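Long-range contacts in hypothetical hydrolase (Bacteroides thetaiotaomicron, PDB 3TC9), which is of unknown detailed function but, joining an immunoglobulin-like domain to a six-bladed beta-propeller, probably serves as an auxiliary nutrient-binding protein: residues K16-S21 / A93-N98; S46-T51 / I80-L85; V140-D145 / L152-E157; V181-W186 / I194-Q199. All coordinates share one frame; numbering follows the deposited sequence.

Contact 1: residues K16-S21 / A93-N98; sequences KPVVIS and ANTEAN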
loop_
_atom_site.group_PDB
_atom_site.type_symbol
_atom_site.label_atom_id
_atom_site.label_comp_id
_atom_site.label_asym_id
_atom_site.label_seq_id
_atom_site.Cartn_x
_atom_site.Cartn_y
_atom_site.Cartn_z
ATOM N N LYS B 16 -15.799 50.943 -1.270
ATOM C CA LYS B 16 -16.575 49.907 -0.601
ATOM C C LYS B 16 -15.684 48.693 -0.371
ATOM O O LYS B 16 -14.762 48.484 -1.155
ATOM C CB LYS B 16 -17.835 49.529 -1.413
ATOM C CG LYS B 16 -18.953 50.520 -1.247
ATOM C CD LYS B 16 -20.051 50.227 -2.240
ATOM C CE LYS B 16 -21.163 51.253 -2.226
ATOM N NZ LYS B 16 -22.178 50.950 -3.270
ATOM N N PRO B 17 -15.939 47.876 0.682
ATOM C CA PRO B 17 -15.100 46.670 0.913
ATOM C C PRO B 17 -15.189 45.614 -0.172
ATOM O O PRO B 17 -16.195 45.506 -0.868
ATOM C CB PRO B 17 -15.678 46.056 2.212
ATOM C CG PRO B 17 -16.967 46.694 2.408
ATOM C CD PRO B 17 -16.958 48.036 1.737
ATOM N N VAL B 18 -14.159 44.782 -0.248
ATOM C CA VAL B 18 -14.119 43.617 -1.108
ATOM C C VAL B 18 -14.130 42.439 -0.175
ATOM O O VAL B 18 -13.355 42.437 0.772
ATOM C CB VAL B 18 -12.920 43.587 -2.077
ATOM C CG1 VAL B 18 -13.037 42.428 -3.072
ATOM C CG2 VAL B 18 -12.802 44.911 -2.816
ATOM N N VAL B 19 -15.033 41.484 -0.360
ATOM C CA VAL B 19 -15.103 40.314 0.537
ATOM C C VAL B 19 -15.531 39.074 -0.230
ATOM O O VAL B 19 -16.182 39.185 -1.265
ATOM C CB VAL B 19 -16.014 40.504 1.800
ATOM C CG1 VAL B 19 -15.393 41.452 2.819
ATOM C CG2 VAL B 19 -17.421 40.947 1.429
ATOM N N ILE B 20 -15.162 37.901 0.293
ATOM C CA ILE B 20 -15.565 36.590 -0.242
ATOM C C ILE B 20 -16.602 36.041 0.733
ATOM O O ILE B 20 -16.342 36.054 1.929
ATOM C CB ILE B 20 -14.375 35.615 -0.472
ATOM C CG1 ILE B 20 -13.389 36.152 -1.544
ATOM C CG2 ILE B 20 -14.876 34.224 -0.828
ATOM C CD1 ILE B 20 -11.966 35.556 -1.426
ATOM N N SER B 21 -17.797 35.670 0.230
ATOM C CA SER B 21 -18.879 35.110 1.033
ATOM C C SER B 21 -18.861 33.576 0.952
ATOM O O SER B 21 -19.147 32.920 1.951
ATOM C CB SER B 21 -20.236 35.666 0.609
ATOM O OG SER B 21 -20.566 35.356 -0.731
ATOM N N ALA B 93 -6.991 46.627 -2.506
ATOM C CA ALA B 93 -7.973 46.031 -1.597
ATOM C C ALA B 93 -7.675 44.562 -1.493
ATOM O O ALA B 93 -7.347 43.950 -2.486
ATOM C CB ALA B 93 -9.394 46.272 -2.099
ATOM N N ASN B 94 -7.682 44.036 -0.270
ATOM C CA ASN B 94 -7.370 42.658 0.047
ATOM C C ASN B 94 -8.456 41.958 0.890
ATOM O O ASN B 94 -8.985 42.535 1.853
ATOM C CB ASN B 94 -6.055 42.621 0.824
ATOM C CG ASN B 94 -4.832 42.835 -0.021
ATOM O OD1 ASN B 94 -4.196 41.888 -0.469
ATOM N ND2 ASN B 94 -4.433 44.080 -0.194
ATOM N N THR B 95 -8.724 40.678 0.567
ATOM C CA THR B 95 -9.643 39.843 1.340
ATOM C C THR B 95 -9.139 38.390 1.329
ATOM O O THR B 95 -8.174 38.060 0.643
ATOM C CB THR B 95 -11.124 40.002 0.871
ATOM O OG1 THR B 95 -11.989 39.396 1.825
ATOM C CG2 THR B 95 -11.394 39.392 -0.486
ATOM N N GLU B 96 -9.765 37.556 2.134
ATOM C CA GLU B 96 -9.421 36.151 2.281
ATOM C C GLU B 96 -10.690 35.345 2.542
ATOM O O GLU B 96 -11.641 35.861 3.152
ATOM C CB GLU B 96 -8.440 36.028 3.464
ATOM C CG GLU B 96 -7.527 34.813 3.410
ATOM C CD GLU B 96 -6.435 34.752 4.466
ATOM O OE1 GLU B 96 -5.977 35.821 4.945
ATOM O OE2 GLU B 96 -6.004 33.614 4.774
ATOM N N ALA B 97 -10.714 34.087 2.096
ATOM C CA ALA B 97 -11.837 33.186 2.365
ATOM C C ALA B 97 -11.703 32.596 3.782
ATOM O O ALA B 97 -10.577 32.424 4.261
ATOM C CB ALA B 97 -11.872 32.077 1.332
ATOM N N ASN B 98 -12.832 32.289 4.459
ATOM C CA ASN B 98 -12.773 31.703 5.805
ATOM C C ASN B 98 -12.409 30.219 5.796
ATOM O O ASN B 98 -11.855 29.706 6.767
ATOM C CB ASN B 98 -14.094 31.860 6.534
ATOM C CG ASN B 98 -14.367 33.253 6.968
ATOM O OD1 ASN B 98 -15.400 33.822 6.612
ATOM N ND2 ASN B 98 -13.444 33.830 7.727
HETATM O O HOH W 1 -14.028 37.317 2.928
#
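Ile20 and Thr95 are bridged by one water molecule, which three groups of the two segments grip. It accepts the N-H of Ile20 at 2.9 Å from N and donates to Glu96 O at 2.8 Å. It also lies 3.1 Å from Thr95 OG1, to which it is hydrogen-bonded. The site sits in the immunoglobulin-like IPT/TIG domain, where residues 19-21 and 93-96 run 25° from parallel with a closest approach of 6.1 Å between their axes. The two are not directly paired in the sheet, and the water spans the gap. Each makes its regular backbone bonds to another strand: Val19 with Glu39, Thr95 with Leu82.

Threonine suits the middle position because its two branches do different work. With OG1 opposite the backbone N (chi1 -168°), the hydroxyl reaches the water, and the methyl CG2 is left to meet Ile20 CG1 at 3.9 Å. Thr95 CB, meanwhile, rests 3.3 Å from Val18 O. Ile20 CD1 lies against both Thr95 CG2 and Ala97 N, 4.0 Å from the latter, and the small Ala97 meets Ile20 CG2 with its CB. At the other end the small Ala93 takes the branched Val18, which also packs on Leu82 and Ile84: Val18 CG2 touches Ala93 CB at 3.7 Å.

Contact 2: residues S46-T51 / I80-L85; sequences SKIKVT and IKLSIL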
loop_
_atom_site.group_PDB
_atom_site.type_symbol
_atom_site.label_atom_id
_atom_site.label_comp_id
_atom_site.label_asym_id
_atom_site.label_seq_id
_atom_site.Cartn_x
_atom_site.Cartn_y
_atom_site.Cartn_z
ATOM N N SER B 46 -8.553 41.810 -15.494
ATOM C CA SER B 46 -7.158 42.233 -15.378
ATOM C C SER B 46 -6.812 42.844 -14.011
ATOM O O SER B 46 -5.638 42.903 -13.650
ATOM C CB SER B 46 -6.813 43.246 -16.468
ATOM O OG SER B 46 -7.576 44.431 -16.322
ATOM N N LYS B 47 -7.814 43.289 -13.257
ATOM C CA LYS B 47 -7.557 43.948 -11.982
ATOM C C LYS B 47 -7.893 43.054 -10.804
ATOM O O LYS B 47 -7.938 43.534 -9.683
ATOM C CB LYS B 47 -8.324 45.267 -11.918
ATOM C CG LYS B 47 -7.788 46.288 -12.898
ATOM C CD LYS B 47 -8.706 47.454 -12.960
ATOM C CE LYS B 47 -7.978 48.664 -13.444
ATOM N NZ LYS B 47 -8.879 49.851 -13.508
ATOM N N ILE B 48 -8.097 41.770 -11.044
ATOM C CA ILE B 48 -8.391 40.783 -9.988
ATOM C C ILE B 48 -7.239 39.794 -9.892
ATOM O O ILE B 48 -6.835 39.218 -10.899
ATOM C CB ILE B 48 -9.743 40.041 -10.147
ATOM C CG1 ILE B 48 -10.903 41.025 -10.491
ATOM C CG2 ILE B 48 -10.054 39.222 -8.887
ATOM C CD1 ILE B 48 -12.218 40.345 -10.834
ATOM N N LYS B 49 -6.725 39.601 -8.672
ATOM C CA LYS B 49 -5.669 38.626 -8.399
ATOM C C LYS B 49 -6.165 37.633 -7.359
ATOM O O LYS B 49 -6.442 38.021 -6.220
ATOM C CB LYS B 49 -4.368 39.310 -7.933
ATOM C CG LYS B 49 -3.263 38.333 -7.546
ATOM C CD LYS B 49 -1.903 39.002 -7.411
ATOM C CE LYS B 49 -1.614 39.490 -6.003
ATOM N NZ LYS B 49 -0.599 40.585 -6.017
ATOM N N VAL B 50 -6.281 36.352 -7.754
ATOM C CA VAL B 50 -6.641 35.289 -6.810
ATOM C C VAL B 50 -5.385 34.409 -6.576
ATOM O O VAL B 50 -4.690 34.041 -7.511
ATOM C CB VAL B 50 -7.881 34.479 -7.278
ATOM C CG1 VAL B 50 -8.202 33.332 -6.315
ATOM C CG2 VAL B 50 -9.093 35.398 -7.446
ATOM N N THR B 51 -5.098 34.116 -5.325
ATOM C CA THR B 51 -4.007 33.265 -4.856
ATOM C C THR B 51 -4.623 32.098 -4.098
ATOM O O THR B 51 -5.375 32.353 -3.160
ATOM C CB THR B 51 -3.036 34.062 -3.950
ATOM O OG1 THR B 51 -2.839 35.402 -4.436
ATOM C CG2 THR B 51 -1.704 33.364 -3.770
ATOM N N ILE B 80 -7.396 30.598 0.255
ATOM C CA ILE B 80 -7.803 31.493 -0.834
ATOM C C ILE B 80 -7.699 32.975 -0.441
ATOM O O ILE B 80 -8.382 33.434 0.485
ATOM C CB ILE B 80 -9.246 31.160 -1.338
ATOM C CG1 ILE B 80 -9.344 29.705 -1.825
ATOM C CG2 ILE B 80 -9.704 32.148 -2.428
ATOM C CD1 ILE B 80 -10.652 29.169 -1.763
ATOM N N LYS B 81 -6.881 33.722 -1.206
ATOM C CA LYS B 81 -6.689 35.164 -1.065
ATOM C C LYS B 81 -7.129 35.844 -2.343
ATOM O O LYS B 81 -6.971 35.274 -3.416
ATOM C CB LYS B 81 -5.221 35.504 -0.761
ATOM C CG LYS B 81 -4.706 34.940 0.565
ATOM C CD LYS B 81 -3.303 35.449 0.824
ATOM C CE LYS B 81 -2.668 34.842 2.053
ATOM N NZ LYS B 81 -3.310 35.282 3.316
ATOM N N LEU B 82 -7.730 37.021 -2.230
ATOM C CA LEU B 82 -8.171 37.827 -3.375
ATOM C C LEU B 82 -7.717 39.289 -3.176
ATOM O O LEU B 82 -7.873 39.849 -2.088
ATOM C CB LEU B 82 -9.702 37.752 -3.577
ATOM C CG LEU B 82 -10.308 38.569 -4.735
ATOM C CD1 LEU B 82 -11.582 37.953 -5.200
ATOM C CD2 LEU B 82 -10.624 40.001 -4.311
ATOM N N SER B 83 -7.186 39.891 -4.237
ATOM C CA SER B 83 -6.772 41.286 -4.253
ATOM C C SER B 83 -7.332 41.953 -5.466
ATOM O O SER B 83 -7.358 41.348 -6.548
ATOM C CB SER B 83 -5.246 41.406 -4.278
ATOM O OG SER B 83 -4.663 41.154 -3.015
ATOM N N ILE B 84 -7.782 43.186 -5.290
ATOM C CA ILE B 84 -8.182 44.068 -6.387
ATOM C C ILE B 84 -6.945 44.962 -6.625
ATOM O O ILE B 84 -6.290 45.425 -5.672
ATOM C CB ILE B 84 -9.512 44.864 -6.144
ATOM C CG1 ILE B 84 -10.707 43.931 -5.842
ATOM C CG2 ILE B 84 -9.835 45.823 -7.307
ATOM C CD1 ILE B 84 -11.085 42.825 -6.858
ATOM N N LEU B 85 -6.579 45.112 -7.878
ATOM C CA LEU B 85 -5.389 45.883 -8.268
ATOM C C LEU B 85 -5.745 47.169 -8.967
ATOM O O LEU B 85 -6.867 47.341 -9.430
ATOM C CB LEU B 85 -4.506 45.034 -9.222
ATOM C CG LEU B 85 -4.293 43.566 -8.858
ATOM C CD1 LEU B 85 -3.699 42.833 -10.016
ATOM C CD2 LEU B 85 -3.376 43.421 -7.643
#
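An antiparallel ladder inside the immunoglobulin-like IPT/TIG domain joins strand 48-52 to strand 80-85. Lys49 with Ser83 and Thr51 with Lys81 are hydrogen-bonded pairs; each has two backbone bonds, among them Lys49 N to Ser83 O at 2.8 Å and the almost straight Lys81 N to Thr51 O at 2.8 Å (177° at the hydrogen). One further bond, from Leu85 N to Lys47 O at 2.8 Å, closes the end, and the same oxygen lies 3.3 Å from Ile84 CA in a CA-H...O contact.

Aliphatic residues fill the non-hydrogen-bonded pairs, as suits the inner face. Ile48 and Ile84 lie alongside each other, pointing the same way, with CG1 of the first 4.1 Å from CD1 of the second. Leu82 CD1 touches Ile48 CG2 and Val50 CG2, 4.2 Å from each, and this layer continues onto Val18, Phe41 and Leu67. The opposite face carries Thr51, Ser83 and two lysines whose amines form salt bridges: Lys49 with Glu91, Lys81 with Glu96.

Leu85, its CG swung opposite the carbonyl carbon (chi1 -43°), lays CD1 4.1 Å from Lys49 CB. Cutting this side chain back to an alanine is likely to strip Lys49 CB of its apolar cover. An apolar face turned to the core and a polar one turned outward are typical of strands in an immunoglobulin-like beta-sandwich.

Contact 3: residues V140-D145 / L152-E157; sequences VWLSFD and LYLVGE. With EDO (1,2-ethanediol), chain U.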
loop_
_atom_site.group_PDB
_atom_site.type_symbol
_atom_site.label_atom_id
_atom_site.label_comp_id
_atom_site.label_asym_id
_atom_site.label_seq_id
_atom_site.Cartn_x
_atom_site.Cartn_y
_atom_site.Cartn_z
ATOM N N VAL B 140 15.380 0.769 -24.206
ATOM C CA VAL B 140 14.419 -0.287 -24.582
ATOM C C VAL B 140 14.107 -1.225 -23.412
ATOM O O VAL B 140 13.087 -1.914 -23.434
ATOM C CB VAL B 140 14.869 -1.080 -25.837
ATOM C CG1 VAL B 140 15.154 -0.140 -27.005
ATOM C CG2 VAL B 140 16.070 -2.004 -25.563
ATOM N N TRP B 141 14.978 -1.246 -22.397
ATOM C CA TRP B 141 14.795 -2.119 -21.247
ATOM C C TRP B 141 15.391 -1.438 -20.057
ATOM O O TRP B 141 16.523 -0.967 -20.134
ATOM C CB TRP B 141 15.434 -3.503 -21.497
ATOM C CG TRP B 141 14.834 -4.595 -20.679
ATOM C CD1 TRP B 141 15.248 -5.030 -19.454
ATOM C CD2 TRP B 141 13.681 -5.388 -21.023
ATOM N NE1 TRP B 141 14.441 -6.065 -19.023
ATOM C CE2 TRP B 141 13.489 -6.318 -19.978
ATOM C CE3 TRP B 141 12.842 -5.456 -22.158
ATOM C CZ2 TRP B 141 12.460 -7.261 -20.002
ATOM C CZ3 TRP B 141 11.830 -6.399 -22.185
ATOM C CH2 TRP B 141 11.645 -7.290 -21.117
ATOM N N LEU B 142 14.588 -1.283 -18.995
ATOM C CA LEU B 142 15.010 -0.605 -17.770
ATOM C C LEU B 142 15.037 -1.624 -16.634
ATOM O O LEU B 142 14.100 -2.421 -16.518
ATOM C CB LEU B 142 14.066 0.574 -17.454
ATOM C CG LEU B 142 14.191 1.796 -18.365
ATOM C CD1 LEU B 142 12.953 2.676 -18.297
ATOM C CD2 LEU B 142 15.366 2.640 -17.965
ATOM N N SER B 143 16.130 -1.635 -15.827
ATOM C CA SER B 143 16.298 -2.601 -14.736
ATOM C C SER B 143 17.144 -2.037 -13.606
ATOM O O SER B 143 18.289 -1.610 -13.824
ATOM C CB SER B 143 16.933 -3.885 -15.262
ATOM O OG SER B 143 17.201 -4.805 -14.222
ATOM N N PHE B 144 16.575 -2.047 -12.394
ATOM C CA PHE B 144 17.285 -1.627 -11.194
ATOM C C PHE B 144 18.291 -2.688 -10.790
ATOM O O PHE B 144 18.071 -3.874 -11.023
ATOM C CB PHE B 144 16.293 -1.388 -10.030
ATOM C CG PHE B 144 15.696 -0.011 -10.022
ATOM C CD1 PHE B 144 16.468 1.100 -9.677
ATOM C CD2 PHE B 144 14.365 0.191 -10.393
ATOM C CE1 PHE B 144 15.927 2.383 -9.711
ATOM C CE2 PHE B 144 13.818 1.480 -10.419
ATOM C CZ PHE B 144 14.605 2.564 -10.081
ATOM N N ASP B 145 19.376 -2.273 -10.153
ATOM C CA ASP B 145 20.319 -3.211 -9.572
ATOM C C ASP B 145 19.624 -3.779 -8.318
ATOM O O ASP B 145 19.202 -2.983 -7.470
ATOM C CB ASP B 145 21.643 -2.498 -9.239
ATOM C CG ASP B 145 22.724 -3.338 -8.576
ATOM O OD1 ASP B 145 22.412 -4.460 -8.100
ATOM O OD2 ASP B 145 23.874 -2.857 -8.492
ATOM N N LEU B 152 19.963 2.487 -11.641
ATOM C CA LEU B 152 18.997 2.080 -12.652
ATOM C C LEU B 152 19.739 1.884 -13.979
ATOM O O LEU B 152 20.277 2.840 -14.539
ATOM C CB LEU B 152 17.862 3.125 -12.771
ATOM C CG LEU B 152 16.811 2.904 -13.897
ATOM C CD1 LEU B 152 16.094 1.556 -13.737
ATOM C CD2 LEU B 152 15.838 4.049 -13.931
ATOM N N TYR B 153 19.776 0.644 -14.470
ATOM C CA TYR B 153 20.442 0.332 -15.733
ATOM C C TYR B 153 19.447 0.324 -16.878
ATOM O O TYR B 153 18.252 0.034 -16.681
ATOM C CB TYR B 153 21.179 -1.019 -15.649
ATOM C CG TYR B 153 22.392 -0.968 -14.748
ATOM C CD1 TYR B 153 23.629 -0.564 -15.237
ATOM C CD2 TYR B 153 22.292 -1.274 -13.394
ATOM C CE1 TYR B 153 24.743 -0.474 -14.405
ATOM C CE2 TYR B 153 23.404 -1.215 -12.557
ATOM C CZ TYR B 153 24.633 -0.825 -13.071
ATOM O OH TYR B 153 25.733 -0.758 -12.255
ATOM N N LEU B 154 19.947 0.627 -18.079
ATOM C CA LEU B 154 19.160 0.636 -19.310
ATOM C C LEU B 154 20.005 0.097 -20.464
ATOM O O LEU B 154 21.221 0.283 -20.466
ATOM C CB LEU B 154 18.593 2.048 -19.635
ATOM C CG LEU B 154 19.579 3.199 -20.012
ATOM C CD1 LEU B 154 19.888 3.228 -21.532
ATOM C CD2 LEU B 154 18.987 4.545 -19.670
ATOM N N VAL B 155 19.362 -0.540 -21.453
ATOM C CA VAL B 155 19.994 -1.014 -22.681
ATOM C C VAL B 155 19.274 -0.284 -23.804
ATOM O O VAL B 155 18.108 0.046 -23.648
ATOM C CB VAL B 155 20.044 -2.558 -22.868
ATOM C CG1 VAL B 155 20.998 -3.199 -21.866
ATOM C CG2 VAL B 155 18.660 -3.200 -22.808
ATOM N N GLY B 156 19.972 -0.002 -24.896
ATOM C CA GLY B 156 19.411 0.809 -25.968
ATOM C C GLY B 156 19.560 0.299 -27.375
ATOM O O GLY B 156 19.742 1.112 -28.284
ATOM N N GLU B 157 19.418 -1.033 -27.580
ATOM C CA GLU B 157 19.553 -1.716 -28.876
ATOM C C GLU B 157 20.958 -1.451 -29.428
ATOM O O GLU B 157 21.923 -1.941 -28.835
ATOM C CB GLU B 157 18.436 -1.339 -29.874
ATOM C CG GLU B 157 17.169 -2.164 -29.692
ATOM C CD GLU B 157 15.908 -1.718 -30.414
ATOM O OE1 GLU B 157 15.969 -0.768 -31.232
ATOM O OE2 GLU B 157 14.848 -2.341 -30.162
HETATM C C1 EDO U . 13.042 -4.693 -26.491
HETATM O O1 EDO U . 13.862 -5.552 -25.710
HETATM C C2 EDO U . 11.800 -4.412 -25.661
HETATM O O2 EDO U . 11.695 -3.011 -25.390
HETATM O O HOH W 2 25.378 -1.085 -9.793
#
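The Phe144 ring carries Leu152 CD1 squarely over one face, 3.8 Å from its centroid and only 2° off the normal, a textbook CH-pi contact, and the ring stacks with His149. Leu152 CG lies opposite its backbone N (chi1 175°), which swings the branch across to the ring; its CB meets Phe144 CE1 at 3.7 Å. Both belong to the hairpin of strands 141-145 and 151-156, within one blade of the six-bladed beta-propeller. On the other side of this hairpin, the Tyr153 ring is met at its edge by Asp145 CB, and a water in the ring plane links Tyr153 OH to Asp145 OD2. Arg212 forms a salt bridge with that aspartate through OD1. The Trp141 indole has C2 of a bound ethanediol at its edge, and His274 meets the ring edge-to-face.

The strands are held by the backbone ladder, with Ser143 N to Tyr153 O and Tyr153 N to Ser143 O both 2.8 Å. Aliphatic side chains pack on the neighbouring blades: Leu142 on Val405, Val155 on Ile184. Within the hairpin, Leu142 CD2 lies 3.7 Å from Leu154 CB, and Val155 CG2 presses on Trp141 CB at 3.5 Å.

Contact 4: residues V181-W186 / I194-Q199; sequences VRTICW and IITNDQ. With EDO (1,2-ethanediol), chain U.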
loop_
_atom_site.group_PDB
_atom_site.type_symbol
_atom_site.label_atom_id
_atom_site.label_comp_id
_atom_site.label_asym_id
_atom_site.label_seq_id
_atom_site.Cartn_x
_atom_site.Cartn_y
_atom_site.Cartn_z
ATOM N N VAL B 181 21.152 -4.786 -28.374
ATOM C CA VAL B 181 20.902 -5.244 -27.006
ATOM C C VAL B 181 19.395 -5.114 -26.661
ATOM O O VAL B 181 18.838 -4.021 -26.713
ATOM C CB VAL B 181 21.778 -4.541 -25.969
ATOM C CG1 VAL B 181 21.751 -5.316 -24.661
ATOM C CG2 VAL B 181 23.204 -4.388 -26.481
ATOM N N ARG B 182 18.768 -6.235 -26.269
ATOM C CA ARG B 182 17.332 -6.309 -26.055
ATOM C C ARG B 182 16.887 -6.262 -24.605
ATOM O O ARG B 182 15.900 -5.599 -24.300
ATOM C CB ARG B 182 16.784 -7.604 -26.696
ATOM C CG ARG B 182 16.991 -7.712 -28.211
ATOM C CD ARG B 182 16.338 -6.568 -28.983
ATOM N NE ARG B 182 14.903 -6.484 -28.721
ATOM C CZ ARG B 182 13.965 -7.041 -29.485
ATOM N NH1 ARG B 182 14.300 -7.698 -30.591
ATOM N NH2 ARG B 182 12.686 -6.917 -29.170
ATOM N N THR B 183 17.546 -7.018 -23.727
ATOM C CA THR B 183 17.140 -7.115 -22.334
ATOM C C THR B 183 18.316 -7.117 -21.388
ATOM O O THR B 183 19.466 -7.262 -21.803
ATOM C CB THR B 183 16.276 -8.417 -22.072
ATOM O OG1 THR B 183 17.022 -9.608 -22.349
ATOM C CG2 THR B 183 14.931 -8.431 -22.801
ATOM N N ILE B 184 17.966 -6.965 -20.090
ATOM C CA ILE B 184 18.786 -7.023 -18.887
ATOM C C ILE B 184 18.092 -7.898 -17.892
ATOM O O ILE B 184 16.906 -7.681 -17.588
ATOM C CB ILE B 184 19.063 -5.640 -18.203
ATOM C CG1 ILE B 184 19.374 -4.517 -19.160
ATOM C CG2 ILE B 184 20.077 -5.741 -17.028
ATOM C CD1 ILE B 184 18.709 -3.229 -18.752
ATOM N N CYS B 185 18.835 -8.835 -17.323
ATOM C CA CYS B 185 18.367 -9.602 -16.185
ATOM C C CYS B 185 19.574 -9.922 -15.289
ATOM O O CYS B 185 20.707 -9.538 -15.606
ATOM C CB CYS B 185 17.544 -10.834 -16.558
ATOM S SG CYS B 185 18.413 -12.066 -17.559
ATOM N N TRP B 186 19.304 -10.461 -14.108
ATOM C CA TRP B 186 20.322 -10.656 -13.092
ATOM C C TRP B 186 20.348 -12.074 -12.606
ATOM O O TRP B 186 19.306 -12.736 -12.565
ATOM C CB TRP B 186 20.034 -9.720 -11.904
ATOM C CG TRP B 186 19.958 -8.265 -12.286
ATOM C CD1 TRP B 186 18.872 -7.593 -12.778
ATOM C CD2 TRP B 186 21.024 -7.312 -12.222
ATOM N NE1 TRP B 186 19.198 -6.278 -13.022
ATOM C CE2 TRP B 186 20.515 -6.079 -12.694
ATOM C CE3 TRP B 186 22.365 -7.383 -11.816
ATOM C CZ2 TRP B 186 21.303 -4.927 -12.767
ATOM C CZ3 TRP B 186 23.137 -6.237 -11.884
ATOM C CH2 TRP B 186 22.601 -5.025 -12.340
ATOM N N ILE B 194 23.099 -10.079 -16.888
ATOM C CA ILE B 194 22.978 -10.767 -18.168
ATOM C C ILE B 194 22.452 -9.788 -19.214
ATOM O O ILE B 194 21.352 -9.255 -19.053
ATOM C CB ILE B 194 22.087 -12.036 -18.110
ATOM C CG1 ILE B 194 22.173 -12.852 -16.771
ATOM C CG2 ILE B 194 22.178 -12.858 -19.408
ATOM C CD1 ILE B 194 23.334 -13.673 -16.546
ATOM N N ILE B 195 23.227 -9.585 -20.287
ATOM C CA ILE B 195 22.908 -8.692 -21.404
ATOM C C ILE B 195 22.659 -9.573 -22.635
ATOM O O ILE B 195 23.506 -10.394 -22.987
ATOM C CB ILE B 195 24.083 -7.674 -21.577
ATOM C CG1 ILE B 195 24.172 -6.682 -20.390
ATOM C CG2 ILE B 195 24.089 -6.951 -22.914
ATOM C CD1 ILE B 195 22.903 -5.907 -20.027
ATOM N N THR B 196 21.483 -9.424 -23.254
ATOM C CA THR B 196 21.054 -10.221 -24.407
ATOM C C THR B 196 21.172 -9.428 -25.719
ATOM O O THR B 196 20.619 -8.323 -25.823
ATOM C CB THR B 196 19.632 -10.720 -24.182
ATOM O OG1 THR B 196 19.626 -11.496 -22.985
ATOM C CG2 THR B 196 19.129 -11.566 -25.321
ATOM N N ASN B 197 21.870 -10.017 -26.719
ATOM C CA ASN B 197 22.111 -9.422 -28.031
ATOM C C ASN B 197 21.330 -10.149 -29.140
ATOM O O ASN B 197 21.387 -11.375 -29.259
ATOM C CB ASN B 197 23.614 -9.410 -28.355
ATOM C CG ASN B 197 24.011 -8.364 -29.356
ATOM O OD1 ASN B 197 23.614 -7.190 -29.282
ATOM N ND2 ASN B 197 24.823 -8.758 -30.306
ATOM N N ASP B 198 20.582 -9.377 -29.938
ATOM C CA ASP B 198 19.773 -9.903 -31.047
ATOM C C ASP B 198 20.576 -9.811 -32.347
ATOM O O ASP B 198 20.676 -8.730 -32.933
ATOM C CB ASP B 198 18.430 -9.124 -31.152
ATOM C CG ASP B 198 17.342 -9.728 -32.030
ATOM O OD1 ASP B 198 17.664 -10.637 -32.856
ATOM O OD2 ASP B 198 16.175 -9.264 -31.932
ATOM N N GLN B 199 21.169 -10.937 -32.780
ATOM C CA GLN B 199 21.987 -10.970 -34.000
ATOM C C GLN B 199 21.765 -12.290 -34.765
ATOM O O GLN B 199 21.458 -13.301 -34.139
ATOM C CB GLN B 199 23.471 -10.694 -33.676
ATOM C CG GLN B 199 24.104 -11.607 -32.626
ATOM C CD GLN B 199 24.522 -12.912 -33.233
ATOM O OE1 GLN B 199 24.949 -12.970 -34.388
ATOM N NE2 GLN B 199 24.377 -13.995 -32.488
HETATM C C1 EDO U . 13.042 -4.693 -26.491
HETATM O O1 EDO U . 13.862 -5.552 -25.710
HETATM C C2 EDO U . 11.800 -4.412 -25.661
HETATM O O2 EDO U . 11.695 -3.011 -25.390
HETATM O O HOH W 3 19.001 -10.235 -20.773
#
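Beside a pocket that holds an ethanediol molecule, probably taken up from the crystallisation liquor, Arg182 and Asp198 form a salt bridge. Arg182 NH1 lies 2.8 Å from Asp198 OD2, but the N-H is bent well off the line, so the hydrogen bond within the pair is weak although the two flat groups are nearly coplanar, 20° apart. The arginine reaches its place by curling at its second and third side-chain torsions, which also lays its CG 3.6 Å from Asp198 CB. Its guanidinium meets Glu272 as well, and ethanediol C1 sits at its edge, in plane. A leucine in its place would probably leave the carboxylates of Asp198 and Glu272 without their shared positive mate.

The two segments are the paired arms of a hairpin, strands 181-186 and 192-197, in a blade of the beta-propeller. Arg182 N bonds to Thr196 O at 2.8 Å, and the backbone of Arg182 (phi -102°, psi -45°) has the angles of the first residue of a classic beta bulge, consistent with one at this point. Beyond it the ladder is regular, with Cys185 N 3.1 Å from Ile194 O.

Threonine hydroxyls suit the next site, where a water lies 2.6 Å from Thr183 OG1 and donates to Thr196 OG1, also at 2.6 Å, and to Ile194 O. Thr183 OG1 has a further partner in Ala231 N, Thr196 OG1 in Asn207. On the opposite face, Val181, Ile184 and Ile195 pack together, with Ile184 CG1 3.9 Å from Ile195 CD1. On the threonine side, Cys185 SG lies 3.7 Å from Ile194 CB.

Overall arrangement
From the N terminus, contact 1 closes the longest loop, bringing 16-21 together with 93-98 near the two ends of the IPT/TIG domain. Contact 2 falls within that loop, and the two are stitched together because strands 80-85 and 91-96 are neighbours in one sheet. The chain then crosses to the propeller, where contacts 3 and 4 follow in series, each closing a short hairpin. These belong to adjacent blades, joined where Ser143 OG meets Trp186 NE1 and Glu157 O meets Val181 N, and they share the ethanediol. The two groups stay separate: the centres of contacts 1 and 4 lie about 64 Å apart.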